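Ribonucleoside-diphosphate reductase (Pseudomonas aeruginosa, PDB 5IM3) probably catalyses the reduction of ribonucleoside diphosphates to deoxyribonucleotides for DNA synthesis, under allosteric control by bound nucleotides such as dATP. Local coordinates at residues Gly403-Tyr415 against Leu503-Leu515. Sequence-based numbering, arbitrary orientation.
Sequences GNDWTPVRALGSY and LFSPSDVPDLHDL. With DTP (2'-deoxyadenosine 5'-triphosphate), chain G.
Two groups grip OD2 of Asp-405: NE2 of His-513 donates to it across the contact at 2.5 Å, and the hydroxyl of Thr-377 on the neighbouring barrel strand bonds to it as well. The imidazole comes in on the syn side of OD2 but 33° out of the carboxylate plane. OD1 accepts the backbone N-H of Thr-407 at 3.0 Å, an Asx turn that fixes the carboxylate's rotation where strand 401-405 gives way to loop. With CG anti to the backbone N (chi1 -177°), the ring of His-513 extends toward 403-415 and turns one face to Thr-407, whose CB lies 3.7 Å from the ring centroid in a CH-pi contact. Threonine suits this place because its OG1 meanwhile bonds the backbone N of Glu-455, the residue whose carboxylate takes the ring's ND1.

Further along, the puckered ring of Pro-506 fits against a curved run of backbone, CG lying 3.2 Å from Thr-407 O and 3.3 Å from Val-409 O. Small serines then allow close approach: Ser-505 OG and Ser-414 OG are 2.6 Å apart, and Ala-411 O takes both the hydroxyl and the N-H of Ser-414 from one face, closing a type II turn. Beside them CB of Ser-507 covers one face of the Arg-410 guanidinium, while C5' of dATP lies 3.6 Å above the other. NH2 bonds the gamma-phosphate oxygen O3G at 2.9 Å, and Asp-380 pairs with NE. Lys-397 and Val-440 of the second subunit bond the same dATP, consistent with the specificity site of class I reductases at the dimer interface, where the effector influences which substrate is reduced. A histidine held between Asp-405 and Glu-455 is probably protonated, and sandwiching by serine and deoxyribose restricts how the arginine can present its charge to the triphosphate.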
# COMPACT_ATOMS: atom_id res chain seq x y z
N GLY A 403 -7.62 31.90 -24.43
CA GLY A 403 -6.60 31.98 -23.39
C GLY A 403 -6.79 33.26 -22.59
O GLY A 403 -7.00 34.34 -23.16
N ASN A 404 -6.75 33.12 -21.26
CA ASN A 404 -6.93 34.24 -20.33
C ASN A 404 -5.70 34.38 -19.45
O ASN A 404 -5.33 33.43 -18.75
CB ASN A 404 -8.16 34.04 -19.44
CG ASN A 404 -9.46 34.27 -20.15
OD1 ASN A 404 -9.51 34.75 -21.29
ND2 ASN A 404 -10.55 33.94 -19.46
N ASP A 405 -5.10 35.57 -19.45
CA ASP A 405 -4.03 35.91 -18.53
C ASP A 405 -4.63 36.51 -17.26
O ASP A 405 -5.09 37.66 -17.27
CB ASP A 405 -3.05 36.88 -19.18
CG ASP A 405 -2.19 37.61 -18.17
OD1 ASP A 405 -1.79 36.98 -17.17
OD2 ASP A 405 -1.91 38.81 -18.37
N TRP A 406 -4.61 35.75 -16.17
CA TRP A 406 -5.17 36.19 -14.90
C TRP A 406 -4.11 36.69 -13.92
O TRP A 406 -4.45 37.07 -12.80
CB TRP A 406 -5.97 35.05 -14.27
CG TRP A 406 -7.32 34.96 -14.88
CD1 TRP A 406 -7.67 34.29 -16.02
CD2 TRP A 406 -8.51 35.61 -14.41
NE1 TRP A 406 -9.01 34.48 -16.28
CE2 TRP A 406 -9.55 35.28 -15.31
CE3 TRP A 406 -8.81 36.43 -13.32
CZ2 TRP A 406 -10.85 35.74 -15.15
CZ3 TRP A 406 -10.10 36.88 -13.16
CH2 TRP A 406 -11.11 36.54 -14.07
N THR A 407 -2.85 36.72 -14.34
CA THR A 407 -1.78 37.14 -13.44
C THR A 407 -1.99 38.53 -12.83
O THR A 407 -1.65 38.70 -11.65
CB THR A 407 -0.44 37.09 -14.20
OG1 THR A 407 -0.15 35.73 -14.54
CG2 THR A 407 0.70 37.66 -13.37
N PRO A 408 -2.50 39.53 -13.55
CA PRO A 408 -2.57 40.88 -12.95
C PRO A 408 -3.50 40.99 -11.75
O PRO A 408 -3.37 41.95 -10.98
CB PRO A 408 -3.07 41.76 -14.11
CG PRO A 408 -2.75 40.99 -15.35
CD PRO A 408 -2.90 39.55 -14.97
N VAL A 409 -4.41 40.04 -11.56
CA VAL A 409 -5.44 40.16 -10.53
C VAL A 409 -4.84 39.80 -9.17
O VAL A 409 -4.21 38.75 -9.01
CB VAL A 409 -6.64 39.26 -10.87
CG1 VAL A 409 -7.68 39.28 -9.76
CG2 VAL A 409 -7.26 39.69 -12.19
N ARG A 410 -5.06 40.68 -8.18
CA ARG A 410 -4.37 40.57 -6.90
C ARG A 410 -4.81 39.33 -6.13
O ARG A 410 -5.94 38.84 -6.26
CB ARG A 410 -4.62 41.82 -6.06
CG ARG A 410 -6.07 42.09 -5.70
CD ARG A 410 -6.22 43.46 -5.06
NE ARG A 410 -5.86 44.53 -5.98
CZ ARG A 410 -6.04 45.82 -5.75
NH1 ARG A 410 -6.59 46.23 -4.61
NH2 ARG A 410 -5.68 46.72 -6.66
N ALA A 411 -3.90 38.82 -5.30
CA ALA A 411 -4.02 37.50 -4.72
C ALA A 411 -4.65 37.56 -3.33
O ALA A 411 -4.95 38.62 -2.79
CB ALA A 411 -2.65 36.83 -4.65
N LEU A 412 -4.87 36.38 -2.75
CA LEU A 412 -5.38 36.27 -1.39
C LEU A 412 -4.56 37.14 -0.45
O LEU A 412 -3.33 37.13 -0.49
CB LEU A 412 -5.35 34.82 -0.92
CG LEU A 412 -5.78 34.56 0.53
CD1 LEU A 412 -7.27 34.83 0.72
CD2 LEU A 412 -5.43 33.15 0.97
N GLY A 413 -5.26 37.90 0.41
CA GLY A 413 -4.62 38.72 1.41
C GLY A 413 -4.32 40.14 0.97
O GLY A 413 -3.89 40.94 1.81
N SER A 414 -4.52 40.47 -0.30
CA SER A 414 -4.25 41.82 -0.78
C SER A 414 -5.30 42.80 -0.26
O SER A 414 -6.47 42.45 -0.06
CB SER A 414 -4.25 41.86 -2.31
OG SER A 414 -3.46 40.82 -2.85
N TYR A 415 -4.87 44.04 -0.03
CA TYR A 415 -5.80 45.07 0.40
C TYR A 415 -6.72 45.49 -0.74
O TYR A 415 -6.36 45.43 -1.92
CB TYR A 415 -5.03 46.29 0.92
CG TYR A 415 -5.91 47.39 1.48
CD1 TYR A 415 -6.44 47.30 2.76
CD2 TYR A 415 -6.20 48.52 0.73
CE1 TYR A 415 -7.24 48.30 3.28
CE2 TYR A 415 -7.00 49.53 1.24
CZ TYR A 415 -7.52 49.41 2.51
OH TYR A 415 -8.31 50.41 3.02
N LEU A 503 6.75 34.28 -3.40
CA LEU A 503 5.45 34.57 -3.98
C LEU A 503 4.99 35.96 -3.55
O LEU A 503 5.15 36.35 -2.39
CB LEU A 503 4.42 33.53 -3.55
CG LEU A 503 4.85 32.06 -3.69
CD1 LEU A 503 3.71 31.12 -3.33
CD2 LEU A 503 5.34 31.78 -5.10
N PHE A 504 4.44 36.71 -4.50
CA PHE A 504 3.96 38.07 -4.27
C PHE A 504 2.54 38.20 -4.79
O PHE A 504 2.10 37.46 -5.67
CB PHE A 504 4.83 39.12 -4.98
CG PHE A 504 6.27 39.12 -4.57
CD1 PHE A 504 6.67 39.73 -3.40
CD2 PHE A 504 7.23 38.54 -5.39
CE1 PHE A 504 8.00 39.74 -3.03
CE2 PHE A 504 8.56 38.55 -5.02
CZ PHE A 504 8.95 39.15 -3.85
N SER A 505 1.84 39.16 -4.26
CA SER A 505 0.61 39.55 -4.94
C SER A 505 0.92 40.61 -6.00
O SER A 505 1.69 41.53 -5.74
CB SER A 505 -0.41 40.12 -3.95
OG SER A 505 -1.56 40.58 -4.64
N PRO A 506 0.33 40.51 -7.19
CA PRO A 506 0.68 41.48 -8.25
C PRO A 506 0.40 42.92 -7.87
O PRO A 506 1.07 43.82 -8.38
CB PRO A 506 -0.18 41.02 -9.44
CG PRO A 506 -1.26 40.21 -8.85
CD PRO A 506 -0.67 39.54 -7.65
N SER A 507 -0.56 43.17 -6.97
CA SER A 507 -0.87 44.54 -6.58
C SER A 507 0.30 45.20 -5.84
O SER A 507 0.40 46.43 -5.84
CB SER A 507 -2.12 44.58 -5.71
OG SER A 507 -2.02 43.70 -4.61
N ASP A 508 1.17 44.42 -5.21
CA ASP A 508 2.39 44.96 -4.62
C ASP A 508 3.54 45.04 -5.61
O ASP A 508 4.50 45.78 -5.37
CB ASP A 508 2.82 44.11 -3.43
CG ASP A 508 1.86 44.21 -2.25
OD1 ASP A 508 1.53 45.35 -1.85
OD2 ASP A 508 1.44 43.15 -1.74
N VAL A 509 3.47 44.30 -6.72
CA VAL A 509 4.55 44.28 -7.71
C VAL A 509 3.92 44.40 -9.09
O VAL A 509 4.12 43.52 -9.94
CB VAL A 509 5.39 43.00 -7.57
CG1 VAL A 509 6.16 43.02 -6.25
CG2 VAL A 509 4.51 41.75 -7.64
N PRO A 510 3.19 45.48 -9.38
CA PRO A 510 2.39 45.53 -10.62
C PRO A 510 3.21 45.57 -11.89
O PRO A 510 2.64 45.38 -12.97
CB PRO A 510 1.57 46.81 -10.45
CG PRO A 510 2.35 47.66 -9.49
CD PRO A 510 3.02 46.70 -8.56
N ASP A 511 4.52 45.80 -11.81
CA ASP A 511 5.35 45.92 -13.00
C ASP A 511 5.99 44.61 -13.44
O ASP A 511 6.49 44.53 -14.56
CB ASP A 511 6.45 46.98 -12.77
CG ASP A 511 7.22 46.75 -11.49
OD1 ASP A 511 6.60 46.36 -10.47
OD2 ASP A 511 8.45 46.97 -11.48
N LEU A 512 5.96 43.57 -12.59
CA LEU A 512 6.66 42.33 -12.91
C LEU A 512 6.05 41.61 -14.11
O LEU A 512 6.77 41.13 -14.99
CB LEU A 512 6.65 41.39 -11.70
CG LEU A 512 7.64 41.64 -10.56
CD1 LEU A 512 7.57 40.50 -9.56
CD2 LEU A 512 9.07 41.81 -11.07
N HIS A 513 4.72 41.51 -14.14
CA HIS A 513 4.06 40.72 -15.18
C HIS A 513 4.44 41.20 -16.58
O HIS A 513 4.61 40.39 -17.49
CB HIS A 513 2.55 40.77 -14.98
CG HIS A 513 1.78 39.93 -15.96
ND1 HIS A 513 2.09 38.62 -16.22
CD2 HIS A 513 0.71 40.23 -16.73
CE1 HIS A 513 1.25 38.14 -17.11
NE2 HIS A 513 0.40 39.10 -17.44
N ASP A 514 4.59 42.52 -16.76
CA ASP A 514 4.94 43.06 -18.07
C ASP A 514 6.43 43.01 -18.36
O ASP A 514 6.82 43.11 -19.52
CB ASP A 514 4.46 44.51 -18.19
CG ASP A 514 2.97 44.61 -18.44
OD1 ASP A 514 2.35 43.61 -18.84
OD2 ASP A 514 2.41 45.71 -18.24
N LEU A 515 7.27 42.87 -17.34
CA LEU A 515 8.70 42.74 -17.57
C LEU A 515 9.05 41.30 -17.95
O LEU A 515 8.29 40.36 -17.69
CB LEU A 515 9.49 43.16 -16.32
CG LEU A 515 9.39 44.62 -15.89
CD1 LEU A 515 10.10 44.82 -14.55
CD2 LEU A 515 9.95 45.56 -16.94
PG DTP G . -7.53 50.14 -6.01
O1G DTP G . -7.63 49.44 -4.70
O2G DTP G . -6.57 51.32 -5.99
O3G DTP G . -7.10 49.20 -7.13
PB DTP G . -9.89 50.27 -7.67
O1B DTP G . -9.06 49.86 -8.82
O2B DTP G . -10.83 51.41 -8.05
O3B DTP G . -8.94 50.72 -6.47
PA DTP G . -11.17 47.77 -7.96
O1A DTP G . -10.50 47.96 -9.24
O2A DTP G . -12.66 47.75 -8.21
O3A DTP G . -10.76 49.05 -7.12
O5' DTP G . -10.70 46.41 -7.32
C5' DTP G . -9.31 46.01 -7.28
C4' DTP G . -9.21 44.53 -6.98
O4' DTP G . -10.02 44.22 -5.83
C3' DTP G . -9.67 43.60 -8.11
O3' DTP G . -8.80 42.48 -8.21
C2' DTP G . -11.06 43.16 -7.65
C1' DTP G . -10.96 43.20 -6.14
N9 DTP G . -12.21 43.52 -5.47
C8 DTP G . -12.74 44.77 -5.30
N7 DTP G . -13.91 44.79 -4.71
C5 DTP G . -14.16 43.45 -4.46
C6 DTP G . -15.24 42.79 -3.85
N6 DTP G . -16.31 43.41 -3.35
N1 DTP G . -15.18 41.44 -3.75
C2 DTP G . -14.11 40.81 -4.24
N3 DTP G . -13.03 41.32 -4.84
C4 DTP G . -13.12 42.66 -4.92